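Local coordinates for protein arginase (RocF) (Helicobacter pylori, PDB 4G3H) that probably hydrolyses L-arginine to L-ornithine and urea at a two-manganese centre, the urea-forming step of arginine breakdown, at residues 50-55 and 88-93; 112-117 and 230-235; 118-123 and 134-139; 174-179 and 196-201. All coordinates share one frame; numbering follows the deposited sequence.

Contact 1: residues 50-55 and 88-93; sequences YKEFRY and SSEHAN
Asn93 points its amide nitrogen at a face of the Tyr50 ring: ND2 sits 3.4 Å above the middle, with the amide plane tilted 62° from the ring. Asn93 OD1 lies closer to one ring atom, 3.2 Å from Tyr50 CD1. What fixes the amide is its own loop: Asn93 ND2 gives a nearly straight, in-plane bond of 2.8 Å to Ser88 O. A water lying between Asn93 OD1 and Lys51 O may bridge them. Tyr50 OH approaches Glu90 OE1 at 3.5 Å, but its hydrogen bond goes to Asp18, which Ser89 OG also uses. Farther along, one water donates to both Glu52 OE1 and Glu90 OE2. Arg15 makes a salt bridge to each of these carboxylates, which should temper their repulsion. Both loops follow parallel strands, 44-50 and 84-87, at the C-terminal rim of the arginase alpha/beta sheet, the rim that carries the metal site; the Glu90 side chain is about 8 Å from a manganese ion.

Contact 2: residues 112-117 and 230-235; sequences ILYLDA and YLSLDL. With MN (manganese (II) ion), chain E; MN (manganese (II) ion), chain F.
Asp116 and Asp234 both bridge the manganese pair, but in different ways. Asp116 spends one oxygen on each metal: OD2 binds the manganese of chain E at 2.1 Å and OD1 that of chain F at 2.2 Å. Asp234 uses a single oxygen for both, its OD2 lying 2.3 Å from the chain F ion and 2.5 Å from the chain E ion. The two carboxylate planes are 65° apart, and each CG is anti to its backbone N (chi1 -162° in Asp116, -177° in Asp234), which carries the group to the metals. Behind them, strands 112-115 and 230-234 run parallel, joined by four backbone hydrogen bonds from Leu113 N to Tyr230 O through to Asp234 N to Leu115 O. Leu113, Leu115, Leu231 and Leu233 pack on one face of the sheet, where Leu115 CB meets Leu233 CD1 at 3.7 Å. On the other face Tyr114 CD1 touches Ser232 CB at 3.8 Å. Asp236 and His118 complete the chain F site and Asp120 joins the chain E site. Asp116 OD2 and Asp234 OD2 come within 3.0 Å of each other, a closeness that the shared cations probably make tolerable by offsetting the negative charge.

Contact 3: residues 118-123 and 134-139; sequences HADIHT and GMPLGM. With MN (manganese (II) ion), chain F; MN (manganese (II) ion), chain E.
The backbone of Asp120, with both phi and psi positive, turns its carbonyl to the first turn of helix 136-140, where Asp120 O takes two weak hydrogen bonds, from Leu137 N at 3.2 Å and Gly138 N at 3.4 Å. Next along, Ile121 O makes a CA-H...O contact with Gly138 CA at 3.0 Å, an approach possible because glycine has no side chain there. Pro136 lies against the stem of the aspartate, its CD 3.9 Å from Asp120 CB, while Leu137 CD1 reaches Ala119 O at 3.3 Å; that carbonyl is also hydrogen-bonded to Tyr181 OH. At the far end Met135 bends at chi3 (65°), bringing its methyl against Thr123; the modelled 3.0 Å from Met135 CE to Thr123 OG1 is short enough to leave the exact position of the methyl doubtful. The hydroxyl itself bonds Tyr55. On the metal side, Asp120 OD2 binds the chain E manganese at 2.3 Å and also pairs with Tyr114 OH. His118 ND1 binds the chain F ion, also at 2.3 Å, and Glu250, hydrogen-bonded to NE2, holds the imidazole from its other end. The helix start thus packs against the Ala119-Asp120 end of the Asp116-Ala117-His118-Ala119-Asp120 run, the metal-binding signature of the arginase family, which continues directly from strand 110-115.

Contact 4: residues 174-179 and 196-201; sequences IDPKCL and RELQIP
A Schellman motif ends helix 189-198, and its last residue, Leu198, and the residues that follow, to Pro201, pack on the turn that leads into strand 179-182. Gln199, with positive phi, is the C-prime residue of the motif: Gln199 N bonds Arg196 O at 3.2 Å and Ile200 N reaches back to Ile195 O. Between the two segments the contact is van der Waals packing. Leu198 CB meets Pro176 CB at 3.7 Å, the two side chains set at a slant to each other. Ile200 is wedged between the proline and the strand: CG1 lies 3.5 Å from Pro176 O, while CG2, anti to the backbone N, presses on Leu179 CG at 3.6 Å. The Leu179 carbonyl is crowded by carbon, with its O 3.0 Å from Pro201 CG and 3.2 Å from Ile200 CG2. At the exposed edge Lys177 and Gln199 run side by side in the same direction, Lys177 CE 3.7 Å from Gln199 NE2, though both also touch a crystal neighbour, which may influence how they lie. The opposing turn is set by an Asx turn: Lys177 N donates to Asp175 OD1 at 3.1 Å from well above the carboxylate plane, and Lys109 makes a salt bridge to the other oxygen. Together these pieces join the start of strand 179-182 to the end of the helix in the beta-alpha-beta crossover to the neighbouring parallel strand 202-203.

All four contacts belong to one alpha/beta fold built on a parallel sheet. Contact 2 pairs strands 110-115 and 228-234 in its interior. Contacts 1 and 3, with centres about 16 Å and 12 Å from its centre, lie just beyond the C-terminal ends of strands, contact 3 including the start of helix 136-140; they meet through Tyr55 and Thr123, whose hydroxyls are probably hydrogen-bonded. Contact 4 sits where strand 179-182 begins, its centre about 15 Å from that of contact 2, and is joined to it by a probable hydrogen bond from Ile112 N to Cys178 O. Along the chain, contact 1 comes first, and contacts 3 and 4 both fall between the two strands of contact 2. Contacts 2 and 3 share both manganese ions, so distant sequence converges on one site.

Contact 1: residues 50-55 and 88-93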
loop_
_atom_site.group_PDB
_atom_site.type_symbol
_atom_site.label_atom_id
_atom_site.label_comp_id
_atom_site.label_asym_id
_atom_site.label_seq_id
_atom_site.Cartn_x
_atom_site.Cartn_y
_atom_site.Cartn_z
ATOM N N TYR A 50 12.016 3.212 -8.796
ATOM C CA TYR A 50 10.736 3.584 -9.375
ATOM C C TYR A 50 10.810 4.958 -10.018
ATOM O O TYR A 50 11.749 5.720 -9.789
ATOM C CB TYR A 50 9.634 3.556 -8.303
ATOM C CG TYR A 50 9.709 4.660 -7.262
ATOM C CD1 TYR A 50 9.098 5.895 -7.485
ATOM C CD2 TYR A 50 10.384 4.466 -6.054
ATOM C CE1 TYR A 50 9.152 6.918 -6.527
ATOM C CE2 TYR A 50 10.448 5.487 -5.084
ATOM C CZ TYR A 50 9.826 6.705 -5.331
ATOM O OH TYR A 50 9.851 7.709 -4.385
ATOM N N LYS A 51 9.806 5.258 -10.831
ATOM C CA LYS A 51 9.715 6.528 -11.526
ATOM C C LYS A 51 8.395 7.160 -11.109
ATOM O O LYS A 51 7.357 6.502 -11.118
ATOM C CB LYS A 51 9.726 6.298 -13.035
ATOM C CG LYS A 51 9.986 7.543 -13.850
ATOM C CD LYS A 51 9.979 7.224 -15.329
ATOM C CE LYS A 51 10.767 8.255 -16.102
ATOM N NZ LYS A 51 12.194 8.233 -15.682
ATOM N N GLU A 52 8.434 8.431 -10.731
ATOM C CA GLU A 52 7.223 9.125 -10.308
ATOM C C GLU A 52 6.292 9.383 -11.491
ATOM O O GLU A 52 6.735 9.773 -12.568
ATOM C CB GLU A 52 7.583 10.457 -9.656
ATOM C CG GLU A 52 6.370 11.267 -9.239
ATOM C CD GLU A 52 6.726 12.669 -8.784
ATOM O OE1 GLU A 52 5.807 13.401 -8.361
ATOM O OE2 GLU A 52 7.916 13.040 -8.854
ATOM N N PHE A 53 5.000 9.165 -11.287
ATOM C CA PHE A 53 4.020 9.394 -12.343
ATOM C C PHE A 53 3.538 10.843 -12.273
ATOM O O PHE A 53 2.929 11.252 -11.283
ATOM C CB PHE A 53 2.839 8.432 -12.185
ATOM C CG PHE A 53 1.822 8.528 -13.287
ATOM C CD1 PHE A 53 2.216 8.775 -14.602
ATOM C CD2 PHE A 53 0.472 8.334 -13.018
ATOM C CE1 PHE A 53 1.277 8.828 -15.633
ATOM C CE2 PHE A 53 -0.476 8.383 -14.042
ATOM C CZ PHE A 53 -0.072 8.630 -15.353
ATOM N N ARG A 54 3.829 11.617 -13.316
ATOM C CA ARG A 54 3.428 13.019 -13.360
ATOM C C ARG A 54 2.337 13.242 -14.400
ATOM O O ARG A 54 2.229 14.319 -14.987
ATOM C CB ARG A 54 4.637 13.912 -13.668
ATOM C CG ARG A 54 5.751 13.826 -12.630
ATOM C CD ARG A 54 6.879 14.822 -12.886
ATOM N NE ARG A 54 7.500 14.616 -14.183
ATOM C CZ ARG A 54 8.777 14.317 -14.406
ATOM N NH1 ARG A 54 9.178 14.159 -15.657
ATOM N NH2 ARG A 54 9.648 14.176 -13.414
ATOM N N TYR A 55 1.531 12.207 -14.620
ATOM C CA TYR A 55 0.429 12.260 -15.572
ATOM C C TYR A 55 0.876 12.724 -16.952
ATOM O O TYR A 55 1.713 12.084 -17.590
ATOM C CB TYR A 55 -0.674 13.176 -15.033
ATOM C CG TYR A 55 -0.990 12.914 -13.579
ATOM C CD1 TYR A 55 -0.283 13.561 -12.564
ATOM C CD2 TYR A 55 -1.946 11.968 -13.214
ATOM C CE1 TYR A 55 -0.518 13.269 -11.222
ATOM C CE2 TYR A 55 -2.188 11.666 -11.875
ATOM C CZ TYR A 55 -1.470 12.320 -10.886
ATOM O OH TYR A 55 -1.694 12.014 -9.563
ATOM N N SER A 88 7.089 0.843 0.085
ATOM C CA SER A 88 6.683 1.487 -1.078
ATOM C C SER A 88 7.080 2.926 -1.381
ATOM O O SER A 88 6.960 3.291 -2.322
ATOM C CB SER A 88 5.298 1.145 -1.462
ATOM O OG SER A 88 4.412 1.758 -0.849
ATOM N N SER A 89 7.437 3.613 -0.325
ATOM C CA SER A 89 7.774 4.930 -0.138
ATOM C C SER A 89 6.585 5.836 -0.268
ATOM O O SER A 89 6.268 6.261 0.515
ATOM C CB SER A 89 8.850 5.403 -1.088
ATOM O OG SER A 89 9.365 6.543 -0.860
ATOM N N GLU A 90 5.995 5.900 -1.374
ATOM C CA GLU A 90 4.841 6.600 -1.700
ATOM C C GLU A 90 3.695 5.783 -2.185
ATOM O O GLU A 90 3.922 4.951 -2.841
ATOM C CB GLU A 90 5.166 7.832 -2.538
ATOM C CG GLU A 90 5.734 7.660 -3.798
ATOM C CD GLU A 90 6.100 8.973 -4.469
ATOM O OE1 GLU A 90 6.967 9.719 -4.107
ATOM O OE2 GLU A 90 5.562 9.219 -5.443
ATOM N N HIS A 91 2.481 6.035 -1.708
ATOM C CA HIS A 91 1.377 5.195 -2.122
ATOM C C HIS A 91 1.150 5.048 -3.615
ATOM O O HIS A 91 0.650 4.019 -4.058
ATOM C CB HIS A 91 0.074 5.631 -1.449
ATOM C CG HIS A 91 -0.672 4.495 -0.824
ATOM N ND1 HIS A 91 -0.418 3.178 -1.146
ATOM C CD2 HIS A 91 -1.649 4.471 0.109
ATOM C CE1 HIS A 91 -1.206 2.393 -0.434
ATOM N NE2 HIS A 91 -1.962 3.154 0.336
ATOM N N ALA A 92 1.516 6.050 -4.401
ATOM C CA ALA A 92 1.319 5.956 -5.842
ATOM C C ALA A 92 2.023 4.732 -6.423
ATOM O O ALA A 92 1.577 4.187 -7.428
ATOM C CB ALA A 92 1.817 7.228 -6.533
ATOM N N ASN A 93 3.111 4.293 -5.786
ATOM C CA ASN A 93 3.859 3.126 -6.267
ATOM C C ASN A 93 3.082 1.821 -6.120
ATOM O O ASN A 93 3.463 0.793 -6.682
ATOM C CB ASN A 93 5.195 2.989 -5.528
ATOM C CG ASN A 93 6.150 4.125 -5.830
ATOM O OD1 ASN A 93 6.164 4.657 -6.937
ATOM N ND2 ASN A 93 6.971 4.490 -4.847
HETATM O O HOH W 1 5.832 4.495 -9.451
HETATM O O HOH W 2 4.414 11.708 -6.956
#

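Contact 2: residues 112-117 and 230-235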
loop_
_atom_site.group_PDB
_atom_site.type_symbol
_atom_site.label_atom_id
_atom_site.label_comp_id
_atom_site.label_asym_id
_atom_site.label_seq_id
_atom_site.Cartn_x
_atom_site.Cartn_y
_atom_site.Cartn_z
ATOM N N ILE A 112 -8.199 -6.945 -1.250
ATOM C CA ILE A 112 -7.311 -5.862 -0.841
ATOM C C ILE A 112 -7.721 -5.219 0.484
ATOM O O ILE A 112 -8.854 -4.790 0.646
ATOM C CB ILE A 112 -7.274 -4.740 -1.907
ATOM C CG1 ILE A 112 -6.891 -5.316 -3.268
ATOM C CG2 ILE A 112 -6.272 -3.667 -1.505
ATOM C CD1 ILE A 112 -7.013 -4.318 -4.400
ATOM N N LEU A 113 -6.795 -5.164 1.432
ATOM C CA LEU A 113 -7.053 -4.524 2.719
ATOM C C LEU A 113 -6.284 -3.229 2.561
ATOM O O LEU A 113 -5.055 -3.243 2.457
ATOM C CB LEU A 113 -6.487 -5.357 3.874
ATOM C CG LEU A 113 -7.147 -6.729 4.066
ATOM C CD1 LEU A 113 -6.390 -7.541 5.107
ATOM C CD2 LEU A 113 -8.609 -6.544 4.476
ATOM N N TYR A 114 -7.014 -2.118 2.515
ATOM C CA TYR A 114 -6.412 -0.805 2.301
ATOM C C TYR A 114 -6.622 0.113 3.504
ATOM O O TYR A 114 -7.715 0.644 3.698
ATOM C CB TYR A 114 -7.051 -0.174 1.051
ATOM C CG TYR A 114 -6.186 0.810 0.294
ATOM C CD1 TYR A 114 -5.198 0.363 -0.582
ATOM C CD2 TYR A 114 -6.375 2.182 0.427
ATOM C CE1 TYR A 114 -4.425 1.249 -1.313
ATOM C CE2 TYR A 114 -5.598 3.092 -0.306
ATOM C CZ TYR A 114 -4.626 2.611 -1.178
ATOM O OH TYR A 114 -3.865 3.478 -1.928
ATOM N N LEU A 115 -5.578 0.299 4.307
ATOM C CA LEU A 115 -5.655 1.154 5.491
ATOM C C LEU A 115 -5.110 2.507 5.087
ATOM O O LEU A 115 -3.919 2.641 4.800
ATOM C CB LEU A 115 -4.833 0.552 6.633
ATOM C CG LEU A 115 -5.429 -0.725 7.238
ATOM C CD1 LEU A 115 -5.386 -1.851 6.210
ATOM C CD2 LEU A 115 -4.639 -1.112 8.496
ATOM N N ASP A 116 -5.975 3.518 5.094
ATOM C CA ASP A 116 -5.568 4.827 4.604
ATOM C C ASP A 116 -6.589 5.897 4.992
ATOM O O ASP A 116 -7.764 5.598 5.214
ATOM C CB ASP A 116 -5.498 4.723 3.076
ATOM C CG ASP A 116 -4.700 5.825 2.425
ATOM O OD1 ASP A 116 -4.826 7.005 2.802
ATOM O OD2 ASP A 116 -3.952 5.496 1.494
ATOM N N ALA A 117 -6.138 7.143 5.073
ATOM C CA ALA A 117 -7.037 8.241 5.386
ATOM C C ALA A 117 -7.732 8.621 4.079
ATOM O O ALA A 117 -8.771 9.283 4.092
ATOM C CB ALA A 117 -6.251 9.436 5.927
ATOM N N TYR A 230 -3.893 -8.938 -0.277
ATOM C CA TYR A 230 -2.807 -7.967 -0.312
ATOM C C TYR A 230 -3.165 -6.867 0.695
ATOM O O TYR A 230 -4.249 -6.280 0.615
ATOM C CB TYR A 230 -2.697 -7.365 -1.721
ATOM C CG TYR A 230 -1.609 -6.323 -1.897
ATOM C CD1 TYR A 230 -0.314 -6.685 -2.284
ATOM C CD2 TYR A 230 -1.875 -4.967 -1.679
ATOM C CE1 TYR A 230 0.692 -5.716 -2.450
ATOM C CE2 TYR A 230 -0.881 -3.994 -1.837
ATOM C CZ TYR A 230 0.398 -4.375 -2.221
ATOM O OH TYR A 230 1.371 -3.410 -2.369
ATOM N N LEU A 231 -2.280 -6.604 1.655
ATOM C CA LEU A 231 -2.546 -5.544 2.631
ATOM C C LEU A 231 -1.677 -4.319 2.352
ATOM O O LEU A 231 -0.446 -4.410 2.272
ATOM C CB LEU A 231 -2.305 -6.020 4.072
ATOM C CG LEU A 231 -2.820 -4.993 5.103
ATOM C CD1 LEU A 231 -3.324 -5.701 6.349
ATOM C CD2 LEU A 231 -1.725 -3.979 5.450
ATOM N N SER A 232 -2.329 -3.172 2.196
ATOM C CA SER A 232 -1.619 -1.931 1.933
ATOM C C SER A 232 -1.908 -0.946 3.058
ATOM O O SER A 232 -3.047 -0.525 3.249
ATOM C CB SER A 232 -2.058 -1.345 0.591
ATOM O OG SER A 232 -1.204 -0.287 0.208
ATOM N N LEU A 233 -0.866 -0.581 3.795
ATOM C CA LEU A 233 -1.005 0.330 4.923
ATOM C C LEU A 233 -0.349 1.687 4.710
ATOM O O LEU A 233 0.868 1.778 4.512
ATOM C CB LEU A 233 -0.418 -0.309 6.198
ATOM C CG LEU A 233 -0.113 0.648 7.374
ATOM C CD1 LEU A 233 -1.393 1.335 7.837
ATOM C CD2 LEU A 233 0.527 -0.107 8.524
ATOM N N ASP A 234 -1.169 2.734 4.777
ATOM C CA ASP A 234 -0.712 4.118 4.646
ATOM C C ASP A 234 -0.748 4.678 6.071
ATOM O O ASP A 234 -1.807 4.733 6.690
ATOM C CB ASP A 234 -1.667 4.916 3.752
ATOM C CG ASP A 234 -1.205 6.351 3.529
ATOM O OD1 ASP A 234 -0.557 6.949 4.427
ATOM O OD2 ASP A 234 -1.504 6.892 2.448
ATOM N N LEU A 235 0.399 5.104 6.583
ATOM C CA LEU A 235 0.481 5.609 7.944
ATOM C C LEU A 235 -0.424 6.803 8.270
ATOM O O LEU A 235 -0.697 7.074 9.440
ATOM C CB LEU A 235 1.939 5.944 8.281
ATOM C CG LEU A 235 2.908 4.747 8.255
ATOM C CD1 LEU A 235 4.345 5.246 8.316
ATOM C CD2 LEU A 235 2.612 3.801 9.419
HETATM MN MN MN E . -2.648 6.537 0.278
HETATM MN MN MN F . -3.199 8.491 2.387
#

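Contact 3: residues 118-123 and 134-139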
loop_
_atom_site.group_PDB
_atom_site.type_symbol
_atom_site.label_atom_id
_atom_site.label_comp_id
_atom_site.label_asym_id
_atom_site.label_seq_id
_atom_site.Cartn_x
_atom_site.Cartn_y
_atom_site.Cartn_z
ATOM N N HIS A 118 -7.151 8.185 2.958
ATOM C CA HIS A 118 -7.680 8.489 1.624
ATOM C C HIS A 118 -8.113 7.260 0.823
ATOM O O HIS A 118 -7.662 6.147 1.079
ATOM C CB HIS A 118 -6.632 9.254 0.804
ATOM C CG HIS A 118 -5.964 10.363 1.556
ATOM N ND1 HIS A 118 -4.795 10.182 2.261
ATOM C CD2 HIS A 118 -6.324 11.654 1.750
ATOM C CE1 HIS A 118 -4.463 11.312 2.859
ATOM N NE2 HIS A 118 -5.376 12.221 2.565
ATOM N N ALA A 119 -8.975 7.481 -0.163
ATOM C CA ALA A 119 -9.468 6.412 -1.024
ATOM C C ALA A 119 -8.504 6.170 -2.189
ATOM O O ALA A 119 -8.474 5.085 -2.770
ATOM C CB ALA A 119 -10.858 6.771 -1.557
ATOM N N ASP A 120 -7.721 7.192 -2.529
ATOM C CA ASP A 120 -6.746 7.098 -3.619
ATOM C C ASP A 120 -7.339 6.612 -4.941
ATOM O O ASP A 120 -6.692 5.871 -5.686
ATOM C CB ASP A 120 -5.585 6.169 -3.231
ATOM C CG ASP A 120 -4.716 6.737 -2.115
ATOM O OD1 ASP A 120 -4.798 7.950 -1.844
ATOM O OD2 ASP A 120 -3.931 5.968 -1.519
ATOM N N ILE A 121 -8.562 7.032 -5.240
ATOM C CA ILE A 121 -9.206 6.624 -6.478
ATOM C C ILE A 121 -8.985 7.658 -7.578
ATOM O O ILE A 121 -8.755 7.309 -8.735
ATOM C CB ILE A 121 -10.721 6.413 -6.265
ATOM C CG1 ILE A 121 -10.946 5.182 -5.381
ATOM C CG2 ILE A 121 -11.422 6.252 -7.605
ATOM C CD1 ILE A 121 -12.393 4.945 -4.985
ATOM N N HIS A 122 -9.045 8.931 -7.211
ATOM C CA HIS A 122 -8.859 10.008 -8.169
ATOM C C HIS A 122 -7.872 11.033 -7.634
ATOM O O HIS A 122 -7.936 11.431 -6.468
ATOM C CB HIS A 122 -10.198 10.693 -8.463
ATOM C CG HIS A 122 -11.154 9.848 -9.247
ATOM N ND1 HIS A 122 -12.522 9.969 -9.128
ATOM C CD2 HIS A 122 -10.941 8.877 -10.168
ATOM C CE1 HIS A 122 -13.111 9.107 -9.937
ATOM N NE2 HIS A 122 -12.174 8.431 -10.580
ATOM N N THR A 123 -6.958 11.464 -8.492
ATOM C CA THR A 123 -5.968 12.452 -8.097
ATOM C C THR A 123 -6.664 13.727 -7.636
ATOM O O THR A 123 -7.527 14.256 -8.336
ATOM C CB THR A 123 -5.038 12.798 -9.266
ATOM O OG1 THR A 123 -4.327 11.622 -9.673
ATOM C CG2 THR A 123 -4.049 13.872 -8.858
ATOM N N GLY A 134 -2.146 10.519 -5.006
ATOM C CA GLY A 134 -2.294 9.920 -6.321
ATOM C C GLY A 134 -3.584 9.137 -6.506
ATOM O O GLY A 134 -4.541 9.296 -5.744
ATOM N N MET A 135 -3.607 8.280 -7.524
ATOM C CA MET A 135 -4.786 7.474 -7.825
ATOM C C MET A 135 -4.452 6.022 -8.185
ATOM O O MET A 135 -4.948 5.490 -9.186
ATOM C CB MET A 135 -5.556 8.116 -8.976
ATOM C CG MET A 135 -4.669 8.535 -10.135
ATOM S SD MET A 135 -5.593 8.857 -11.646
ATOM C CE MET A 135 -6.576 10.268 -11.162
ATOM N N PRO A 136 -3.616 5.357 -7.369
ATOM C CA PRO A 136 -3.270 3.965 -7.675
ATOM C C PRO A 136 -4.489 3.051 -7.757
ATOM O O PRO A 136 -4.573 2.205 -8.644
ATOM C CB PRO A 136 -2.318 3.584 -6.536
ATOM C CG PRO A 136 -2.777 4.443 -5.405
ATOM C CD PRO A 136 -3.024 5.774 -6.086
ATOM N N LEU A 137 -5.433 3.221 -6.837
ATOM C CA LEU A 137 -6.627 2.384 -6.842
ATOM C C LEU A 137 -7.545 2.729 -8.013
ATOM O O LEU A 137 -8.235 1.857 -8.543
ATOM C CB LEU A 137 -7.386 2.508 -5.513
ATOM C CG LEU A 137 -6.731 1.780 -4.328
ATOM C CD1 LEU A 137 -7.600 1.915 -3.094
ATOM C CD2 LEU A 137 -6.534 0.299 -4.678
ATOM N N GLY A 138 -7.542 3.998 -8.416
ATOM C CA GLY A 138 -8.360 4.416 -9.537
ATOM C C GLY A 138 -7.877 3.725 -10.800
ATOM O O GLY A 138 -8.658 3.467 -11.718
ATOM N N MET A 139 -6.582 3.423 -10.846
ATOM C CA MET A 139 -5.980 2.753 -11.994
ATOM C C MET A 139 -6.163 1.243 -11.880
ATOM O O MET A 139 -6.312 0.548 -12.884
ATOM C CB MET A 139 -4.491 3.089 -12.075
ATOM C CG MET A 139 -4.206 4.574 -12.207
ATOM S SD MET A 139 -2.441 4.903 -12.235
ATOM C CE MET A 139 -2.005 3.987 -13.683
HETATM MN MN MN F . -3.199 8.491 2.387
HETATM MN MN MN E . -2.648 6.537 0.278
#

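Contact 4: residues 174-179 and 196-201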
loop_
_atom_site.group_PDB
_atom_site.type_symbol
_atom_site.label_atom_id
_atom_site.label_comp_id
_atom_site.label_asym_id
_atom_site.label_seq_id
_atom_site.Cartn_x
_atom_site.Cartn_y
_atom_site.Cartn_z
ATOM N N ILE A 174 -10.264 -6.899 -10.799
ATOM C CA ILE A 174 -10.473 -6.836 -9.368
ATOM C C ILE A 174 -11.954 -6.579 -9.084
ATOM O O ILE A 174 -12.571 -5.722 -9.708
ATOM C CB ILE A 174 -9.606 -5.711 -8.742
ATOM C CG1 ILE A 174 -8.120 -6.030 -8.936
ATOM C CG2 ILE A 174 -9.921 -5.556 -7.267
ATOM C CD1 ILE A 174 -7.658 -7.314 -8.264
ATOM N N ASP A 175 -12.516 -7.342 -8.152
ATOM C CA ASP A 175 -13.911 -7.205 -7.751
ATOM C C ASP A 175 -13.943 -6.047 -6.752
ATOM O O ASP A 175 -13.434 -6.167 -5.637
ATOM C CB ASP A 175 -14.371 -8.501 -7.077
ATOM C CG ASP A 175 -15.822 -8.457 -6.638
ATOM O OD1 ASP A 175 -16.450 -7.390 -6.755
ATOM O OD2 ASP A 175 -16.333 -9.499 -6.168
ATOM N N PRO A 176 -14.545 -4.911 -7.141
ATOM C CA PRO A 176 -14.637 -3.717 -6.289
ATOM C C PRO A 176 -15.131 -4.004 -4.868
ATOM O O PRO A 176 -14.811 -3.271 -3.924
ATOM C CB PRO A 176 -15.596 -2.809 -7.063
ATOM C CG PRO A 176 -15.422 -3.239 -8.478
ATOM C CD PRO A 176 -15.350 -4.738 -8.362
ATOM N N LYS A 177 -15.911 -5.072 -4.732
ATOM C CA LYS A 177 -16.469 -5.482 -3.447
ATOM C C LYS A 177 -15.447 -6.200 -2.572
ATOM O O LYS A 177 -15.705 -6.461 -1.398
ATOM C CB LYS A 177 -17.674 -6.390 -3.677
ATOM C CG LYS A 177 -18.880 -5.681 -4.268
ATOM C CD LYS A 177 -19.829 -6.680 -4.907
ATOM C CE LYS A 177 -21.269 -6.257 -4.716
ATOM N NZ LYS A 177 -21.636 -6.306 -3.272
ATOM N N CYS A 178 -14.289 -6.517 -3.143
ATOM C CA CYS A 178 -13.234 -7.196 -2.401
ATOM C C CYS A 178 -12.097 -6.242 -2.009
ATOM O O CYS A 178 -11.015 -6.665 -1.586
ATOM C CB CYS A 178 -12.717 -8.378 -3.218
ATOM S SG CYS A 178 -14.008 -9.644 -3.452
ATOM N N LEU A 179 -12.358 -4.949 -2.167
ATOM C CA LEU A 179 -11.421 -3.903 -1.787
ATOM C C LEU A 179 -12.054 -3.399 -0.504
ATOM O O LEU A 179 -13.215 -2.990 -0.507
ATOM C CB LEU A 179 -11.389 -2.786 -2.841
ATOM C CG LEU A 179 -10.945 -1.380 -2.395
ATOM C CD1 LEU A 179 -9.524 -1.401 -1.844
ATOM C CD2 LEU A 179 -11.033 -0.427 -3.581
ATOM N N ARG A 196 -19.718 4.620 -3.889
ATOM C CA ARG A 196 -21.143 4.329 -3.802
ATOM C C ARG A 196 -21.585 3.446 -4.968
ATOM O O ARG A 196 -22.234 2.415 -4.775
ATOM C CB ARG A 196 -21.955 5.625 -3.809
ATOM C CG ARG A 196 -23.461 5.410 -3.728
ATOM C CD ARG A 196 -24.185 6.733 -3.546
ATOM N NE ARG A 196 -23.887 7.637 -4.648
ATOM C CZ ARG A 196 -23.531 8.910 -4.502
ATOM N NH1 ARG A 196 -23.429 9.446 -3.295
ATOM N NH2 ARG A 196 -23.265 9.642 -5.573
ATOM N N GLU A 197 -21.223 3.853 -6.180
ATOM C CA GLU A 197 -21.587 3.109 -7.380
ATOM C C GLU A 197 -21.076 1.674 -7.385
ATOM O O GLU A 197 -21.828 0.751 -7.685
ATOM C CB GLU A 197 -21.069 3.837 -8.624
ATOM C CG GLU A 197 -21.140 3.016 -9.903
ATOM C CD GLU A 197 -20.544 3.742 -11.098
ATOM O OE1 GLU A 197 -20.433 3.123 -12.179
ATOM O OE2 GLU A 197 -20.189 4.934 -10.957
ATOM N N LEU A 198 -19.799 1.489 -7.055
ATOM C CA LEU A 198 -19.197 0.161 -7.044
ATOM C C LEU A 198 -19.457 -0.601 -5.740
ATOM O O LEU A 198 -19.093 -1.774 -5.605
ATOM C CB LEU A 198 -17.691 0.277 -7.291
ATOM C CG LEU A 198 -17.278 0.850 -8.651
ATOM C CD1 LEU A 198 -15.758 0.802 -8.791
ATOM C CD2 LEU A 198 -17.926 0.044 -9.769
ATOM N N GLN A 199 -20.088 0.080 -4.786
ATOM C CA GLN A 199 -20.414 -0.502 -3.492
ATOM C C GLN A 199 -19.176 -1.088 -2.796
ATOM O O GLN A 199 -19.162 -2.249 -2.367
ATOM C CB GLN A 199 -21.519 -1.556 -3.679
ATOM C CG GLN A 199 -22.790 -0.965 -4.330
ATOM C CD GLN A 199 -23.823 -2.005 -4.762
ATOM O OE1 GLN A 199 -24.885 -1.657 -5.285
ATOM N NE2 GLN A 199 -23.518 -3.277 -4.544
ATOM N N ILE A 200 -18.135 -0.266 -2.680
ATOM C CA ILE A 200 -16.886 -0.682 -2.035
ATOM C C ILE A 200 -17.005 -0.540 -0.520
ATOM O O ILE A 200 -17.249 0.554 -0.012
ATOM C CB ILE A 200 -15.692 0.168 -2.538
ATOM C CG1 ILE A 200 -15.621 0.086 -4.068
ATOM C CG2 ILE A 200 -14.376 -0.336 -1.914
ATOM C CD1 ILE A 200 -14.512 0.893 -4.696
ATOM N N PRO A 201 -16.847 -1.650 0.223
ATOM C CA PRO A 201 -16.944 -1.608 1.690
ATOM C C PRO A 201 -15.934 -0.631 2.289
ATOM O O PRO A 201 -14.756 -0.661 1.937
ATOM C CB PRO A 201 -16.672 -3.056 2.098
ATOM C CG PRO A 201 -15.791 -3.563 1.003
ATOM C CD PRO A 201 -16.440 -2.988 -0.237
#